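Local coordinates for protein ubiquitin-conjugating ligase MGC351130 (Homo sapiens, PDB 1YRV) that catalyses the covalent attachment of ubiquitin to other proteins, this chain being the UBC core of a longer E2 ubiquitin-conjugating enzyme, at residues A[41-46]-A[57-62]; A[53-58]-A[76-81]; A[96-101]-A[146-151]. All blocks are in the same frame, centred on the assembly; numbering follows the deposited sequence.

Contacts 1 and 2 are successive hairpin pairings in one antiparallel sheet. They share Val57, Glu58 and strand 54-60, and they meet directly where Lys46 lies beside Trp55 and Glu56. All three contacts are partly buried. In contacts 1 and 2 backbone hydrogen bonds join the strands, with the apolar face inward and the polar one toward the surface. Contact 1 carries its salt bridge at an exposed end, whereas contact 2 has a carboxylate-histidine pair opposite its aromatic packing. Contact 3, about 25 Å from contact 2 between centres, joins a loop to a helix by apolar contacts near the predicted active-site cysteine, with Pro98, Ala148 and Ala149 buried and Glu147 exposed.

Contact 1. Residues A[41-46]-A[57-62]; sequences KGITAK and VEIEGL
Val57 pairs with Ala45 at a non-hydrogen-bonded position of an antiparallel beta hairpin, the first in the meander sheet of the UBC fold. The axes of the short strands 43-46 and 57-60 come within 4.8 Å, and their directions differ by 175°. Val57 turns CG1 anti to its carbonyl carbon, which brings that methyl to 3.9 Å from Ala45 CB, while the same buried side chain also touches Leu74 of strand 71-77.

The next pair, Glu58 with Thr44, is of the hydrogen-bonded type. Glu58 N donates to Thr44 O at 3.0 Å, and Thr44 N returns a bond to Glu58 O, so two reciprocal backbone bonds clamp the strands together. Both side chains stand on the opposite face from Val57; the Glu58 carboxylate leads away from Thr44, and its chain lies against Val71 and Gln73.

Ile59 comes back to the face of Val57 and pairs with Ile43. The two side chains run side by side in the same direction and touch branch to branch, Ile59 CG2 being 3.9 Å from Ile43 CG1. Helix 124-135 covers them, through Leu129, Leu131 and Gln132.

Glu60 N closes the pairing with a nearly straight bond to Gly42 O, 2.9 Å long with 175° at the hydrogen. Gly42, at a positive phi of 82°, turns the chain into the strand, and the extended Glu60 side chain passes close to the glycine's alpha carbon, with OE1 3.4 Å from Gly42 CA. The Lys41 side chain crosses that of Glu60 at about a right angle, and its bends at chi2 and chi4 bring NZ back to a long salt bridge of 3.5 Å with Glu60 OE1. A water accepts from Lys41 NZ and donates to Glu60 OE1, from which its oxygen is 2.7 Å away.

Contact 2. Residues A[53-58]-A[76-81]; sequences MEWEVE and IHFTSE
The indole of Trp55 leans its pyrrole side against Phe78, with Trp55 CD1 3.5 Å from Phe78 CE1. CD1 arrives at the edge of the phenyl ring, in its plane, yet the ring pair as a whole is oblique: the planes stand at 78°, and the centroids of the Trp55 five-membered ring and the Phe78 ring are 5.2 Å apart. Trp55 NE1 is held by Met52 O, which fixes the rotation of the indole, and Phe32 meets this tryptophan edge-to-face. Met53 extends the apolar patch: bent at chi2 and chi3, it lays SD 4.1 Å from Phe78 CB, while Ala24 and Leu28 of helix 23-38 pack on its side chain.

This side of the pairing between strands 54-60 and 71-77, the second hairpin of the UBC meander, is backed by that N-terminal helix. Trp55 and Ile76 form a hydrogen-bonded pair: Trp55 N donates to Ile76 O at 2.9 Å and Ile76 N donates back to Trp55 O. Past the end of strand 71-77, Phe78 N still reaches Met53 O at 2.8 Å. The side chains of Val57 and Ile76 cross at about a right angle, with Val57 CG1 3.8 Å from Ile76 CD1.

On the reverse face Glu54 folds back at chi2 (-52°) toward His77. Carboxylate and imidazole are nearly coplanar, 10° apart, and His77 ND1 donates to Glu54 OE2; the modelled 2.4 Å is doubtfully short.

Contact 3. Residues A[96-101]-A[146-151]; sequences FHPNVD and LEAARI
Ala148 presses its methyl squarely onto Phe96: CB stands 3.8 Å from the ring centroid and 7° off the normal, a CH-pi contact over one face. The packing is tight here, for Phe96 CZ also comes within 3.4 Å of Ala148 CA. Phe96 is extended, with CG anti to the backbone N, which carries the ring out to the helix. The same methyl also touches the His97-Pro98 peptide, 3.6 Å from Pro98 N, and Pro98 CB meets Ala149 CB at 4.1 Å.

The fit slackens at the ring edge, where Ile151 CD1 lies 4.1 Å from Phe96 CZ; the solvent side is that of the exposed Glu147, whose CB lies near the ring while its carboxylate leads away.

His97-Pro98-Asn99 is the HPN motif of E2 enzymes, and the helix packs on its proline. Within the motif, His97 ND1 accepts from Asn99 N at 2.9 Å, with the donor 2° out of the imidazole plane, and His97 NE2 is bonded to Leu135 O; together these fix the ring. The His97 and Cys108 side chains are about 8 Å apart, Cys108 being the predicted thioester residue, and Asn99 is backbone-bonded to it.

Helix 146-153 packs against the loop that follows strand 88-91, while helix 156-166 joins both from beside, Tyr159 touching Pro98 and Ile151, and Ile162 touching Phe96 and Ile151.

Contact 1. Residues A[41-46]-A[57-62]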
# COMPACT_ATOMS: atom_id res chain seq x y z
N LYS A 41 14.77 2.43 -3.52
CA LYS A 41 14.97 1.14 -4.14
C LYS A 41 13.79 0.25 -3.80
O LYS A 41 13.36 0.20 -2.65
CB LYS A 41 16.27 0.54 -3.59
CG LYS A 41 16.49 -0.93 -3.93
CD LYS A 41 17.07 -1.68 -2.72
CE LYS A 41 17.40 -3.15 -3.06
NZ LYS A 41 16.27 -3.93 -3.68
N GLY A 42 13.27 -0.44 -4.80
CA GLY A 42 12.15 -1.35 -4.58
C GLY A 42 10.76 -0.74 -4.53
O GLY A 42 9.81 -1.42 -4.19
N ILE A 43 10.64 0.54 -4.89
CA ILE A 43 9.38 1.23 -4.86
C ILE A 43 9.15 2.10 -6.09
O ILE A 43 9.97 2.96 -6.43
CB ILE A 43 9.30 2.08 -3.60
CG1 ILE A 43 8.92 1.20 -2.42
CG2 ILE A 43 8.31 3.22 -3.80
CD1 ILE A 43 9.56 1.60 -1.17
N THR A 44 8.03 1.88 -6.75
CA THR A 44 7.67 2.62 -7.95
C THR A 44 6.25 3.08 -7.78
O THR A 44 5.40 2.32 -7.32
CB THR A 44 7.73 1.73 -9.17
OG1 THR A 44 8.96 0.99 -9.14
CG2 THR A 44 7.69 2.56 -10.44
N ALA A 45 5.99 4.33 -8.14
CA ALA A 45 4.65 4.89 -8.01
C ALA A 45 4.46 5.90 -9.12
O ALA A 45 5.32 6.75 -9.35
CB ALA A 45 4.48 5.54 -6.66
N LYS A 46 3.35 5.79 -9.81
CA LYS A 46 3.10 6.68 -10.92
C LYS A 46 1.67 7.19 -10.91
O LYS A 46 0.73 6.41 -10.73
CB LYS A 46 3.38 5.93 -12.22
CG LYS A 46 3.44 6.80 -13.47
CD LYS A 46 4.71 7.67 -13.52
CE LYS A 46 4.50 8.82 -14.53
NZ LYS A 46 3.50 8.41 -15.60
N VAL A 57 1.00 1.55 -8.05
CA VAL A 57 2.23 1.28 -7.35
C VAL A 57 2.65 -0.18 -7.26
O VAL A 57 1.83 -1.09 -7.26
CB VAL A 57 2.19 1.84 -5.89
CG1 VAL A 57 1.46 3.16 -5.86
CG2 VAL A 57 1.56 0.85 -4.95
N GLU A 58 3.96 -0.36 -7.19
CA GLU A 58 4.62 -1.66 -7.05
C GLU A 58 5.65 -1.57 -5.94
O GLU A 58 6.57 -0.73 -5.98
CB GLU A 58 5.30 -2.05 -8.36
CG GLU A 58 4.31 -2.60 -9.38
CD GLU A 58 4.98 -3.44 -10.49
OE1 GLU A 58 5.98 -4.14 -10.20
OE2 GLU A 58 4.46 -3.41 -11.64
N ILE A 59 5.49 -2.42 -4.93
CA ILE A 59 6.40 -2.43 -3.81
C ILE A 59 7.04 -3.80 -3.65
O ILE A 59 6.33 -4.80 -3.53
CB ILE A 59 5.69 -2.08 -2.50
CG1 ILE A 59 4.91 -0.78 -2.65
CG2 ILE A 59 6.71 -1.89 -1.40
CD1 ILE A 59 4.03 -0.47 -1.44
N GLU A 60 8.36 -3.87 -3.70
CA GLU A 60 9.04 -5.15 -3.56
C GLU A 60 8.94 -5.69 -2.14
O GLU A 60 8.89 -4.92 -1.16
CB GLU A 60 10.51 -5.03 -3.98
CG GLU A 60 10.70 -4.81 -5.47
CD GLU A 60 12.18 -4.65 -5.87
OE1 GLU A 60 13.05 -4.57 -4.96
OE2 GLU A 60 12.48 -4.61 -7.10
N GLY A 61 8.86 -7.02 -2.04
CA GLY A 61 8.76 -7.67 -0.75
C GLY A 61 9.93 -7.30 0.13
O GLY A 61 11.05 -7.22 -0.32
N LEU A 62 9.67 -7.06 1.41
CA LEU A 62 10.74 -6.67 2.31
C LEU A 62 11.85 -7.73 2.34
O LEU A 62 11.66 -8.89 1.93
CB LEU A 62 10.20 -6.47 3.72
CG LEU A 62 11.00 -5.55 4.62
CD1 LEU A 62 11.10 -4.22 3.97
CD2 LEU A 62 10.34 -5.46 5.99
O HOH W 1 13.61 -3.93 -2.37
O HOH W 2 15.37 -3.31 -6.98

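Contact 2. Residues A[53-58]-A[76-81]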
# COMPACT_ATOMS: atom_id res chain seq x y z
N MET A 53 -4.70 12.00 -8.18
CA MET A 53 -5.46 11.30 -7.15
C MET A 53 -5.38 9.79 -7.29
O MET A 53 -5.54 9.07 -6.30
CB MET A 53 -6.93 11.69 -7.24
CG MET A 53 -7.23 13.15 -6.92
SD MET A 53 -7.18 13.65 -5.17
CE MET A 53 -5.74 14.66 -5.15
N GLU A 54 -5.15 9.32 -8.51
CA GLU A 54 -5.11 7.91 -8.78
C GLU A 54 -3.69 7.48 -9.06
O GLU A 54 -3.03 8.05 -9.93
CB GLU A 54 -6.02 7.57 -9.97
CG GLU A 54 -7.50 7.92 -9.79
CD GLU A 54 -8.08 7.34 -8.50
OE1 GLU A 54 -7.69 6.21 -8.11
OE2 GLU A 54 -8.95 8.00 -7.87
N TRP A 55 -3.22 6.48 -8.31
CA TRP A 55 -1.84 5.98 -8.48
C TRP A 55 -1.71 4.49 -8.71
O TRP A 55 -2.51 3.69 -8.22
CB TRP A 55 -0.99 6.27 -7.25
CG TRP A 55 -0.88 7.68 -6.98
CD1 TRP A 55 -1.86 8.50 -6.53
CD2 TRP A 55 0.26 8.51 -7.25
NE1 TRP A 55 -1.41 9.80 -6.52
CE2 TRP A 55 -0.11 9.83 -6.95
CE3 TRP A 55 1.56 8.25 -7.71
CZ2 TRP A 55 0.76 10.90 -7.11
CZ3 TRP A 55 2.44 9.31 -7.87
CH2 TRP A 55 2.03 10.63 -7.56
N GLU A 56 -0.65 4.13 -9.42
CA GLU A 56 -0.35 2.73 -9.65
C GLU A 56 1.00 2.47 -9.00
O GLU A 56 2.01 3.10 -9.33
CB GLU A 56 -0.31 2.43 -11.13
CG GLU A 56 -1.69 2.21 -11.71
CD GLU A 56 -1.63 1.84 -13.18
OE1 GLU A 56 -2.70 1.69 -13.81
OE2 GLU A 56 -0.51 1.70 -13.71
N VAL A 57 1.00 1.55 -8.05
CA VAL A 57 2.23 1.28 -7.35
C VAL A 57 2.65 -0.18 -7.26
O VAL A 57 1.83 -1.09 -7.26
CB VAL A 57 2.19 1.84 -5.89
CG1 VAL A 57 1.46 3.16 -5.86
CG2 VAL A 57 1.56 0.85 -4.95
N GLU A 58 3.96 -0.36 -7.19
CA GLU A 58 4.62 -1.66 -7.05
C GLU A 58 5.65 -1.57 -5.94
O GLU A 58 6.57 -0.73 -5.98
CB GLU A 58 5.30 -2.05 -8.36
CG GLU A 58 4.31 -2.60 -9.38
CD GLU A 58 4.98 -3.44 -10.49
OE1 GLU A 58 5.98 -4.14 -10.20
OE2 GLU A 58 4.46 -3.41 -11.64
N ILE A 76 -3.57 3.29 -5.41
CA ILE A 76 -3.82 4.16 -4.26
C ILE A 76 -4.71 5.32 -4.72
O ILE A 76 -4.34 6.09 -5.61
CB ILE A 76 -2.49 4.72 -3.68
CG1 ILE A 76 -1.60 3.54 -3.26
CG2 ILE A 76 -2.77 5.66 -2.51
CD1 ILE A 76 -0.35 3.95 -2.56
N HIS A 77 -5.90 5.40 -4.14
CA HIS A 77 -6.83 6.45 -4.47
C HIS A 77 -6.92 7.48 -3.37
O HIS A 77 -7.40 7.20 -2.27
CB HIS A 77 -8.21 5.87 -4.73
CG HIS A 77 -9.31 6.87 -4.60
ND1 HIS A 77 -9.48 7.90 -5.50
CD2 HIS A 77 -10.26 7.03 -3.65
CE1 HIS A 77 -10.50 8.65 -5.12
NE2 HIS A 77 -10.99 8.15 -4.00
N PHE A 78 -6.40 8.66 -3.65
CA PHE A 78 -6.48 9.79 -2.74
C PHE A 78 -7.79 10.54 -3.03
O PHE A 78 -8.40 10.37 -4.10
CB PHE A 78 -5.34 10.76 -2.97
CG PHE A 78 -4.03 10.22 -2.55
CD1 PHE A 78 -3.21 9.57 -3.46
CD2 PHE A 78 -3.59 10.38 -1.23
CE1 PHE A 78 -1.97 9.08 -3.07
CE2 PHE A 78 -2.34 9.89 -0.81
CZ PHE A 78 -1.52 9.24 -1.72
N THR A 79 -8.21 11.36 -2.08
CA THR A 79 -9.40 12.18 -2.22
C THR A 79 -9.00 13.67 -2.01
O THR A 79 -7.93 13.98 -1.47
CB THR A 79 -10.41 11.86 -1.13
OG1 THR A 79 -9.87 12.28 0.14
CG2 THR A 79 -10.71 10.37 -1.10
N SER A 80 -9.90 14.56 -2.40
CA SER A 80 -9.70 15.99 -2.27
C SER A 80 -9.55 16.38 -0.80
O SER A 80 -9.24 17.52 -0.48
CB SER A 80 -10.87 16.75 -2.94
OG SER A 80 -12.11 16.28 -2.40
N GLU A 81 -9.74 15.42 0.10
CA GLU A 81 -9.60 15.68 1.54
C GLU A 81 -8.17 15.35 1.95
O GLU A 81 -7.77 15.65 3.06
CB GLU A 81 -10.54 14.77 2.34
CG GLU A 81 -11.88 14.64 1.70
CD GLU A 81 -12.55 15.96 1.62
OE1 GLU A 81 -12.74 16.53 2.72
OE2 GLU A 81 -12.86 16.42 0.48

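Contact 3. Residues A[96-101]-A[146-151]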
# COMPACT_ATOMS: atom_id res chain seq x y z
N PHE A 96 -3.03 -13.87 -1.52
CA PHE A 96 -3.25 -14.82 -0.44
C PHE A 96 -2.39 -14.24 0.69
O PHE A 96 -1.20 -14.53 0.80
CB PHE A 96 -2.73 -16.21 -0.84
CG PHE A 96 -3.08 -17.27 0.16
CD1 PHE A 96 -2.08 -18.03 0.77
CD2 PHE A 96 -4.40 -17.56 0.45
CE1 PHE A 96 -2.41 -19.07 1.65
CE2 PHE A 96 -4.74 -18.60 1.33
CZ PHE A 96 -3.75 -19.34 1.92
N HIS A 97 -3.01 -13.41 1.52
CA HIS A 97 -2.28 -12.70 2.56
C HIS A 97 -3.12 -12.61 3.81
O HIS A 97 -4.31 -12.38 3.74
CB HIS A 97 -1.93 -11.30 2.00
CG HIS A 97 -0.99 -10.51 2.87
ND1 HIS A 97 -1.33 -10.14 4.15
CD2 HIS A 97 0.26 -10.08 2.66
CE1 HIS A 97 -0.31 -9.51 4.70
NE2 HIS A 97 0.67 -9.46 3.82
N PRO A 98 -2.52 -12.82 4.97
CA PRO A 98 -3.21 -12.77 6.26
C PRO A 98 -3.96 -11.47 6.58
O PRO A 98 -4.99 -11.51 7.25
CB PRO A 98 -2.08 -13.02 7.27
CG PRO A 98 -1.08 -13.81 6.47
CD PRO A 98 -1.08 -13.09 5.16
N ASN A 99 -3.47 -10.33 6.10
CA ASN A 99 -4.12 -9.08 6.42
C ASN A 99 -4.85 -8.39 5.27
O ASN A 99 -5.38 -7.30 5.45
CB ASN A 99 -3.11 -8.13 7.04
CG ASN A 99 -2.36 -8.76 8.20
OD1 ASN A 99 -1.14 -8.71 8.25
ND2 ASN A 99 -3.08 -9.39 9.11
N VAL A 100 -4.89 -9.02 4.11
CA VAL A 100 -5.57 -8.42 2.98
C VAL A 100 -6.96 -9.03 2.88
O VAL A 100 -7.12 -10.25 2.84
CB VAL A 100 -4.79 -8.66 1.67
CG1 VAL A 100 -5.51 -8.00 0.51
CG2 VAL A 100 -3.39 -8.12 1.80
N ASP A 101 -7.97 -8.17 2.90
CA ASP A 101 -9.35 -8.62 2.81
C ASP A 101 -9.48 -9.47 1.56
O ASP A 101 -9.37 -8.97 0.45
CB ASP A 101 -10.30 -7.45 2.70
CG ASP A 101 -11.71 -7.83 3.05
OD1 ASP A 101 -12.11 -7.59 4.21
OD2 ASP A 101 -12.42 -8.39 2.17
N LEU A 146 -7.78 -16.12 7.40
CA LEU A 146 -7.46 -17.22 8.31
C LEU A 146 -6.58 -18.32 7.74
O LEU A 146 -5.60 -18.72 8.37
CB LEU A 146 -8.76 -17.86 8.80
CG LEU A 146 -9.75 -16.93 9.51
CD1 LEU A 146 -11.01 -17.73 9.86
CD2 LEU A 146 -9.11 -16.38 10.78
N GLU A 147 -6.94 -18.83 6.57
CA GLU A 147 -6.16 -19.88 5.94
C GLU A 147 -4.76 -19.43 5.64
O GLU A 147 -3.81 -20.19 5.84
CB GLU A 147 -6.83 -20.36 4.65
CG GLU A 147 -8.10 -21.12 4.90
CD GLU A 147 -9.21 -20.23 5.39
OE1 GLU A 147 -9.74 -19.42 4.59
OE2 GLU A 147 -9.54 -20.32 6.59
N ALA A 148 -4.62 -18.20 5.18
CA ALA A 148 -3.31 -17.67 4.85
C ALA A 148 -2.44 -17.62 6.10
O ALA A 148 -1.28 -18.05 6.10
CB ALA A 148 -3.44 -16.25 4.22
N ALA A 149 -3.00 -17.08 7.18
CA ALA A 149 -2.28 -16.95 8.45
C ALA A 149 -1.88 -18.34 8.98
O ALA A 149 -0.72 -18.61 9.32
CB ALA A 149 -3.17 -16.24 9.48
N ARG A 150 -2.88 -19.20 9.05
CA ARG A 150 -2.67 -20.56 9.50
C ARG A 150 -1.49 -21.22 8.75
O ARG A 150 -0.54 -21.69 9.37
CB ARG A 150 -3.96 -21.34 9.27
CG ARG A 150 -3.92 -22.75 9.72
CD ARG A 150 -5.33 -23.23 9.84
NE ARG A 150 -5.97 -23.46 8.54
CZ ARG A 150 -7.20 -23.96 8.43
NH1 ARG A 150 -7.90 -24.23 9.54
NH2 ARG A 150 -7.71 -24.25 7.24
N ILE A 151 -1.52 -21.22 7.42
CA ILE A 151 -0.44 -21.83 6.65
C ILE A 151 0.90 -21.15 6.86
O ILE A 151 1.97 -21.78 6.78
CB ILE A 151 -0.73 -21.80 5.16
CG1 ILE A 151 -1.78 -22.86 4.84
CG2 ILE A 151 0.57 -22.01 4.35
CD1 ILE A 151 -2.20 -22.89 3.40